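PDB 1QLW: esterase from Alcaligenes sp., which probably hydrolyses carboxylic esters, as an esterase of the alpha/beta hydrolase fold. Local coordinates for residues Q55-A60 with G96-V101; P6-G11 with N305-A310; L193-D198 with N219-T224. One frame throughout, in Å; residues are numbered along the deposited sequence.

Contact 1 (Q55-A60 with G96-V101); sequences QIPQRA and GYSTYV. With SO4 (sulfate ion), chain C.
Gln55 and Thr99 pair across two antiparallel strands and exchange both of their backbone bonds: Gln55 N gives to Thr99 O at 3.0 Å, and Thr99 N returns to Gln55 O with an N-H...O angle of 166°. One residue before Thr99, the CA-H of Ser98 also leans on that carbonyl, Ser98 CA lying 3.4 Å from Gln55 O. Ile56 can be followed outward from the strand. Its CB and CG1 are 3.9 Å and 4.0 Å from Ser98 OG, and CG2 comes closest to the same oxygen, at 3.5 Å; CG1 stands beside the backbone N (chi1 -57°), and the extended chain beyond it brings CD1 to Tyr100 OH at 4.2 Å. A branched aliphatic chain suits this place, since it covers the serine and still reaches the phenol. Pro57 has no N-H to give; its CD rests on Ser98 OG and its CG lies 3.6 Å from Gly96 C. Gly96, at positive phi (97°), closes helix 88-94 in a Schellman motif, a conformation that would jam a CB against the preceding carbonyl. Arg59 N binds two oxygens of a sulfate, probably from the crystallisation liquor, which Ser16 OG also holds. Gln55 OE1 bonds Gln18 of the second subunit, and Thr99 OG1 bonds Asp89. An antiparallel strand such as 43-57, set against strand 99-103 where the parallel part begins, is typical of the alpha/beta hydrolase fold.

Contact 2 (P6-G11 with N305-A310); sequences PKTPAG and NNLQVA
Pro6 lies against the first turn of helix 306-319, where Leu307 and the backbone around it receive the proline ring. This C-terminal helix packs beside the central sheet of the alpha/beta hydrolase fold, and the segment 6-11 is the irregular N-terminal arm that runs past it before strand 13-23 begins. The tight part is the proline ring. Its CG sits 3.6 Å from Leu307 O and 3.7 Å from Leu307 CB, while CD approaches Gln308 N at 3.7 Å, so one edge of the pyrrolidine follows the helix backbone from one residue to the next. A proline suits such a spot because its compact, rigid ring offers carbon to the helix surface, and the chain here has no N-H that would need a partner. No hydrogen bond joins the two segments; apolar contact holds them. Tyr91 of helix 88-94 touches Pro6, Pro9 and Leu307 alike, and thus backs both sides of the contact. Leu307 is the buried member: CG lies beside the backbone N (chi1 -54°), a setting that directs the branched end along the arm toward Thr8 and Pro9. The contact thins out there and turns to solvent. Lys7 points away from the helix, and no side-chain atom beyond its CB is modelled, as is common for a mobile surface lysine. Exposed Thr8 has its OG1 3.9 Å from Leu307 CD1, the two side chains crossing at about a right angle. Pro9 and Leu307 meet tip to tip, their nearest atoms, Pro9 CD and Leu307 CD1, lying 4.2 Å apart.

Contact 3 (L193-D198 with N219-T224); sequences LAIKLD and NPKGIT
Ala194 and Gly222 bring the two backbones together, their CA atoms 4.7 Å apart, where the last turns of helix 185-197 rest on a type II turn, Pro220 to Ile223. The turn joins helix 211-218 to strand 223-229, completing a beta-alpha-beta crossover from parallel strand 200-205 in the alpha/beta hydrolase sheet. Gly222 takes the third place of that turn at positive phi (82°), and a side chain there would run into Ala194 O. Small residues therefore face each other: Ala194 CB lies 3.6 Å from Gly222 O and also touches Ile223 CG1. Asp198 leaves the helix with positive phi, and its carbonyl is bonded by Arg62. Ahead of the turn, Asn219 OD1 accepts from Lys221 N at 3.0 Å in an Asx turn, the donor lying 43° above the carbonyl plane. ND2 of the same amide touches Ile195 CD1, the two side chains crossing at about a right angle. Ile195 is flanked by Lys221 as well: CG1 of the isoleucine meets CG of the lysine at 3.9 Å, again nearly crosswise. Lys221 lays CB, CG and CD over this apolar branch, its CG swung opposite the backbone N (chi1 -176°), and the bend at chi4 sets the ammonium on the side of Asp198. A lysine suits the edge because it joins an apolar stem to a charged end. Asp198 OD1 and Lys221 NZ remain 4.2 Å apart, beyond a salt bridge. A water donates to Ile195 O and Asp198 OD1 and accepts a weak bond from Lys221 NZ, so the opposite charges are linked through solvent, and their attraction is probably modest.

From the N terminus, segment 6-11 comes first, and its partner 305-310 is nearly 300 residues away, so contact 2 opens first and encloses both other contacts. Contact 1 is the first to close, turning strand 43-57 back against strand 99-103 after strand 65-68 and helix 88-94. Contact 3 follows in series, a short loop through strand 200-205 and helix 211-218. Contact 2 closes last, bringing the N-terminal arm to the C-terminal helix. Contacts 1 and 3 reach the same sheet and touch where Tyr100 OH packs on Leu197 CD2 at 3.5 Å, whereas contacts 2 and 3 lie with centres about 29 Å apart.

Contact 1 (Q55-A60 with G96-V101)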
# COMPACT_ATOMS: atom_id res chain seq x y z
N GLN A 55 -2.64 7.59 -11.76
CA GLN A 55 -3.38 7.12 -12.92
C GLN A 55 -3.78 8.36 -13.72
O GLN A 55 -4.27 9.33 -13.14
CB GLN A 55 -4.55 6.25 -12.52
CG GLN A 55 -4.07 4.91 -11.98
CD GLN A 55 -5.08 3.82 -11.77
OE1 GLN A 55 -5.10 2.79 -12.45
NE2 GLN A 55 -5.92 4.06 -10.79
N ILE A 56 -3.58 8.31 -15.03
CA ILE A 56 -3.76 9.47 -15.90
C ILE A 56 -4.75 9.09 -17.00
O ILE A 56 -4.46 8.21 -17.81
CB ILE A 56 -2.42 9.85 -16.55
CG1 ILE A 56 -1.34 10.12 -15.51
CG2 ILE A 56 -2.61 11.04 -17.49
CD1 ILE A 56 -0.02 10.67 -15.88
N PRO A 57 -5.92 9.71 -17.01
CA PRO A 57 -6.90 9.44 -18.05
C PRO A 57 -6.43 10.05 -19.36
O PRO A 57 -5.51 10.88 -19.39
CB PRO A 57 -8.19 10.08 -17.52
CG PRO A 57 -7.69 11.24 -16.73
CD PRO A 57 -6.39 10.78 -16.10
N GLN A 58 -7.10 9.70 -20.46
CA GLN A 58 -6.80 10.35 -21.72
C GLN A 58 -7.21 11.82 -21.66
O GLN A 58 -8.21 12.17 -21.05
CB GLN A 58 -7.59 9.66 -22.85
CG GLN A 58 -7.20 8.19 -22.96
CD GLN A 58 -7.72 7.60 -24.26
OE1 GLN A 58 -8.92 7.51 -24.45
NE2 GLN A 58 -6.79 7.22 -25.11
N ARG A 59 -6.42 12.70 -22.27
CA ARG A 59 -6.74 14.13 -22.34
C ARG A 59 -7.06 14.67 -20.97
O ARG A 59 -8.07 15.35 -20.75
CB ARG A 59 -7.93 14.36 -23.30
CG ARG A 59 -7.62 13.73 -24.67
CD ARG A 59 -8.59 14.25 -25.67
NE ARG A 59 -9.90 13.95 -25.32
CZ ARG A 59 -10.20 12.82 -25.65
NH1 ARG A 59 -9.92 11.55 -25.51
NH2 ARG A 59 -11.31 13.64 -26.09
N ALA A 60 -6.19 14.38 -20.00
CA ALA A 60 -6.49 14.73 -18.63
C ALA A 60 -6.66 16.22 -18.43
O ALA A 60 -6.03 17.03 -19.09
CB ALA A 60 -5.41 14.23 -17.68
N GLY A 96 -12.20 12.49 -15.85
CA GLY A 96 -11.15 13.14 -16.59
C GLY A 96 -10.03 13.75 -15.80
O GLY A 96 -9.22 14.48 -16.37
N TYR A 97 -9.98 13.49 -14.48
CA TYR A 97 -8.89 13.99 -13.66
C TYR A 97 -7.84 12.90 -13.45
O TYR A 97 -8.15 11.78 -13.09
CB TYR A 97 -9.41 14.37 -12.26
CG TYR A 97 -10.24 15.63 -12.28
CD1 TYR A 97 -9.63 16.86 -12.11
CD2 TYR A 97 -11.62 15.60 -12.44
CE1 TYR A 97 -10.33 18.04 -12.10
CE2 TYR A 97 -12.34 16.80 -12.44
CZ TYR A 97 -11.68 18.00 -12.30
OH TYR A 97 -12.35 19.21 -12.29
N SER A 98 -6.58 13.30 -13.62
CA SER A 98 -5.49 12.48 -13.12
C SER A 98 -5.53 12.41 -11.60
O SER A 98 -5.89 13.40 -10.96
CB SER A 98 -4.16 13.07 -13.56
OG SER A 98 -4.08 13.00 -14.97
N THR A 99 -5.20 11.25 -11.07
CA THR A 99 -5.22 11.05 -9.63
C THR A 99 -3.86 10.60 -9.12
O THR A 99 -3.17 9.79 -9.75
CB THR A 99 -6.24 10.02 -9.15
OG1 THR A 99 -5.89 8.75 -9.70
CG2 THR A 99 -7.65 10.44 -9.55
N TYR A 100 -3.49 11.16 -7.99
CA TYR A 100 -2.25 10.82 -7.28
C TYR A 100 -2.68 10.39 -5.88
O TYR A 100 -3.11 11.25 -5.11
CB TYR A 100 -1.25 11.97 -7.27
CG TYR A 100 -0.65 12.22 -8.63
CD1 TYR A 100 -1.36 12.81 -9.65
CD2 TYR A 100 0.66 11.84 -8.91
CE1 TYR A 100 -0.83 12.96 -10.92
CE2 TYR A 100 1.22 12.02 -10.16
CZ TYR A 100 0.47 12.57 -11.17
OH TYR A 100 1.00 12.75 -12.42
N VAL A 101 -2.66 9.11 -5.59
CA VAL A 101 -3.19 8.57 -4.33
C VAL A 101 -2.00 8.15 -3.49
O VAL A 101 -1.23 7.26 -3.88
CB VAL A 101 -4.15 7.40 -4.56
CG1 VAL A 101 -4.62 6.83 -3.22
CG2 VAL A 101 -5.35 7.79 -5.42
S SO4 C . -3.10 11.90 -23.81
O1 SO4 C . -4.24 10.91 -23.71
O2 SO4 C . -3.86 13.22 -23.78
O3 SO4 C . -2.31 11.78 -25.04
O4 SO4 C . -2.32 11.82 -22.54

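Contact 2 (P6-G11 with N305-A310)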
# COMPACT_ATOMS: atom_id res chain seq x y z
N PRO A 6 -25.85 10.79 -9.54
CA PRO A 6 -25.41 10.34 -10.84
C PRO A 6 -25.50 8.83 -11.00
O PRO A 6 -25.39 8.09 -10.02
CB PRO A 6 -23.95 10.79 -10.90
CG PRO A 6 -23.50 10.71 -9.49
CD PRO A 6 -24.69 11.11 -8.66
N LYS A 7 -25.72 8.40 -12.24
CA LYS A 7 -25.68 6.95 -12.48
C LYS A 7 -24.20 6.56 -12.40
O LYS A 7 -23.34 7.38 -12.72
CB LYS A 7 -26.26 6.59 -13.83
N THR A 8 -23.93 5.37 -11.89
CA THR A 8 -22.54 4.91 -11.84
C THR A 8 -22.06 4.68 -13.27
O THR A 8 -22.70 3.97 -14.04
CB THR A 8 -22.44 3.58 -11.07
OG1 THR A 8 -23.02 3.76 -9.77
CG2 THR A 8 -20.99 3.15 -10.95
N PRO A 9 -20.93 5.28 -13.63
CA PRO A 9 -20.42 5.12 -14.99
C PRO A 9 -20.17 3.65 -15.29
O PRO A 9 -19.59 2.95 -14.47
CB PRO A 9 -19.15 5.94 -15.02
CG PRO A 9 -19.16 6.79 -13.80
CD PRO A 9 -20.08 6.16 -12.80
N ALA A 10 -20.60 3.20 -16.46
CA ALA A 10 -20.43 1.82 -16.87
C ALA A 10 -19.30 1.69 -17.88
O ALA A 10 -18.77 2.65 -18.43
CB ALA A 10 -21.74 1.31 -17.48
N GLY A 11 -18.93 0.44 -18.13
CA GLY A 11 -17.92 0.12 -19.12
C GLY A 11 -16.48 0.29 -18.68
O GLY A 11 -16.17 0.58 -17.53
N ASN A 305 -24.12 7.18 -1.23
CA ASN A 305 -24.28 8.31 -2.13
C ASN A 305 -22.91 8.96 -2.38
O ASN A 305 -22.85 10.15 -2.72
CB ASN A 305 -25.28 9.33 -1.58
CG ASN A 305 -24.72 10.02 -0.36
OD1 ASN A 305 -23.87 9.49 0.35
ND2 ASN A 305 -25.17 11.24 -0.08
N ASN A 306 -21.83 8.17 -2.37
CA ASN A 306 -20.51 8.77 -2.54
C ASN A 306 -20.34 9.47 -3.87
O ASN A 306 -19.54 10.42 -3.92
CB ASN A 306 -19.40 7.76 -2.29
CG ASN A 306 -19.28 6.65 -3.31
OD1 ASN A 306 -20.25 6.26 -3.95
ND2 ASN A 306 -18.06 6.12 -3.44
N LEU A 307 -21.00 9.05 -4.94
CA LEU A 307 -20.82 9.72 -6.23
C LEU A 307 -21.60 11.03 -6.28
O LEU A 307 -21.18 11.96 -6.98
CB LEU A 307 -21.16 8.80 -7.39
CG LEU A 307 -20.42 7.45 -7.38
CD1 LEU A 307 -20.67 6.71 -8.68
CD2 LEU A 307 -18.92 7.63 -7.16
N GLN A 308 -22.72 11.13 -5.55
CA GLN A 308 -23.43 12.39 -5.41
C GLN A 308 -22.51 13.41 -4.72
O GLN A 308 -22.42 14.57 -5.11
CB GLN A 308 -24.69 12.18 -4.58
CG GLN A 308 -25.53 13.43 -4.38
CD GLN A 308 -26.74 13.24 -3.51
OE1 GLN A 308 -27.78 13.90 -3.75
NE2 GLN A 308 -26.67 12.40 -2.52
N VAL A 309 -21.84 12.97 -3.65
CA VAL A 309 -20.91 13.84 -2.93
C VAL A 309 -19.75 14.21 -3.83
O VAL A 309 -19.32 15.38 -3.91
CB VAL A 309 -20.46 13.21 -1.61
CG1 VAL A 309 -19.45 14.11 -0.91
CG2 VAL A 309 -21.64 12.90 -0.71
N ALA A 310 -19.20 13.23 -4.55
CA ALA A 310 -18.10 13.51 -5.47
C ALA A 310 -18.50 14.56 -6.51
O ALA A 310 -17.69 15.45 -6.83
CB ALA A 310 -17.63 12.25 -6.17

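Contact 3 (L193-D198 with N219-T224)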
# COMPACT_ATOMS: atom_id res chain seq x y z
N LEU A 193 5.63 17.11 -4.10
CA LEU A 193 4.77 16.58 -5.14
C LEU A 193 4.07 17.67 -5.93
O LEU A 193 4.03 17.64 -7.16
CB LEU A 193 3.75 15.62 -4.52
CG LEU A 193 2.75 14.98 -5.49
CD1 LEU A 193 3.43 14.16 -6.56
CD2 LEU A 193 1.72 14.15 -4.74
N ALA A 194 3.52 18.67 -5.23
CA ALA A 194 2.84 19.76 -5.92
C ALA A 194 3.77 20.49 -6.88
O ALA A 194 3.36 20.89 -7.98
CB ALA A 194 2.20 20.71 -4.93
N ILE A 195 5.00 20.72 -6.45
CA ILE A 195 5.99 21.40 -7.29
C ILE A 195 6.32 20.54 -8.49
O ILE A 195 6.40 21.02 -9.62
CB ILE A 195 7.23 21.76 -6.45
CG1 ILE A 195 6.85 22.84 -5.42
CG2 ILE A 195 8.39 22.23 -7.31
CD1 ILE A 195 7.89 23.04 -4.34
N LYS A 196 6.50 19.24 -8.29
CA LYS A 196 6.79 18.31 -9.37
C LYS A 196 5.68 18.35 -10.42
O LYS A 196 5.95 18.35 -11.62
CB LYS A 196 6.93 16.88 -8.84
CG LYS A 196 7.01 15.78 -9.87
CD LYS A 196 7.05 14.39 -9.25
CE LYS A 196 7.09 13.25 -10.25
NZ LYS A 196 8.26 13.29 -11.16
N LEU A 197 4.44 18.33 -9.96
CA LEU A 197 3.30 18.32 -10.86
C LEU A 197 3.02 19.68 -11.48
O LEU A 197 2.36 19.75 -12.51
CB LEU A 197 2.05 17.83 -10.12
CG LEU A 197 2.12 16.39 -9.60
CD1 LEU A 197 0.82 16.02 -8.91
CD2 LEU A 197 2.46 15.40 -10.70
N ASP A 198 3.47 20.75 -10.84
CA ASP A 198 3.23 22.11 -11.29
C ASP A 198 1.74 22.40 -11.30
O ASP A 198 1.21 22.98 -12.24
CB ASP A 198 3.90 22.39 -12.63
CG ASP A 198 3.96 23.88 -12.96
OD1 ASP A 198 4.08 24.68 -12.01
OD2 ASP A 198 3.84 24.20 -14.15
N ASN A 219 5.08 26.46 1.55
CA ASN A 219 5.40 26.88 0.18
C ASN A 219 4.13 26.75 -0.65
O ASN A 219 3.61 25.64 -0.80
CB ASN A 219 6.50 25.97 -0.35
CG ASN A 219 7.04 26.43 -1.68
OD1 ASN A 219 6.39 27.24 -2.35
ND2 ASN A 219 8.22 25.98 -2.08
N PRO A 220 3.58 27.84 -1.17
CA PRO A 220 2.34 27.77 -1.93
C PRO A 220 2.52 27.22 -3.34
O PRO A 220 1.51 26.98 -4.03
CB PRO A 220 1.86 29.22 -1.96
CG PRO A 220 3.12 30.00 -1.90
CD PRO A 220 4.06 29.23 -0.98
N LYS A 221 3.74 27.06 -3.81
CA LYS A 221 3.98 26.68 -5.19
C LYS A 221 3.33 25.35 -5.56
O LYS A 221 3.49 24.34 -4.90
CB LYS A 221 5.48 26.61 -5.48
CG LYS A 221 5.84 26.31 -6.93
CD LYS A 221 7.33 26.50 -7.18
CE LYS A 221 7.65 26.31 -8.66
NZ LYS A 221 6.61 26.94 -9.52
N GLY A 222 2.58 25.39 -6.65
CA GLY A 222 1.95 24.20 -7.20
C GLY A 222 0.64 23.80 -6.54
O GLY A 222 0.07 22.76 -6.93
N ILE A 223 0.15 24.57 -5.56
CA ILE A 223 -1.09 24.22 -4.89
C ILE A 223 -2.23 25.00 -5.52
O ILE A 223 -2.37 26.21 -5.30
CB ILE A 223 -1.02 24.46 -3.38
CG1 ILE A 223 0.18 23.69 -2.83
CG2 ILE A 223 -2.33 24.06 -2.70
CD1 ILE A 223 0.42 23.87 -1.36
N THR A 224 -3.05 24.34 -6.31
CA THR A 224 -4.07 25.02 -7.10
C THR A 224 -5.32 25.30 -6.29
O THR A 224 -5.93 26.36 -6.44
CB THR A 224 -4.40 24.13 -8.32
OG1 THR A 224 -3.18 23.80 -9.00
CG2 THR A 224 -5.38 24.80 -9.25
O HOH W 1 6.29 23.83 -10.00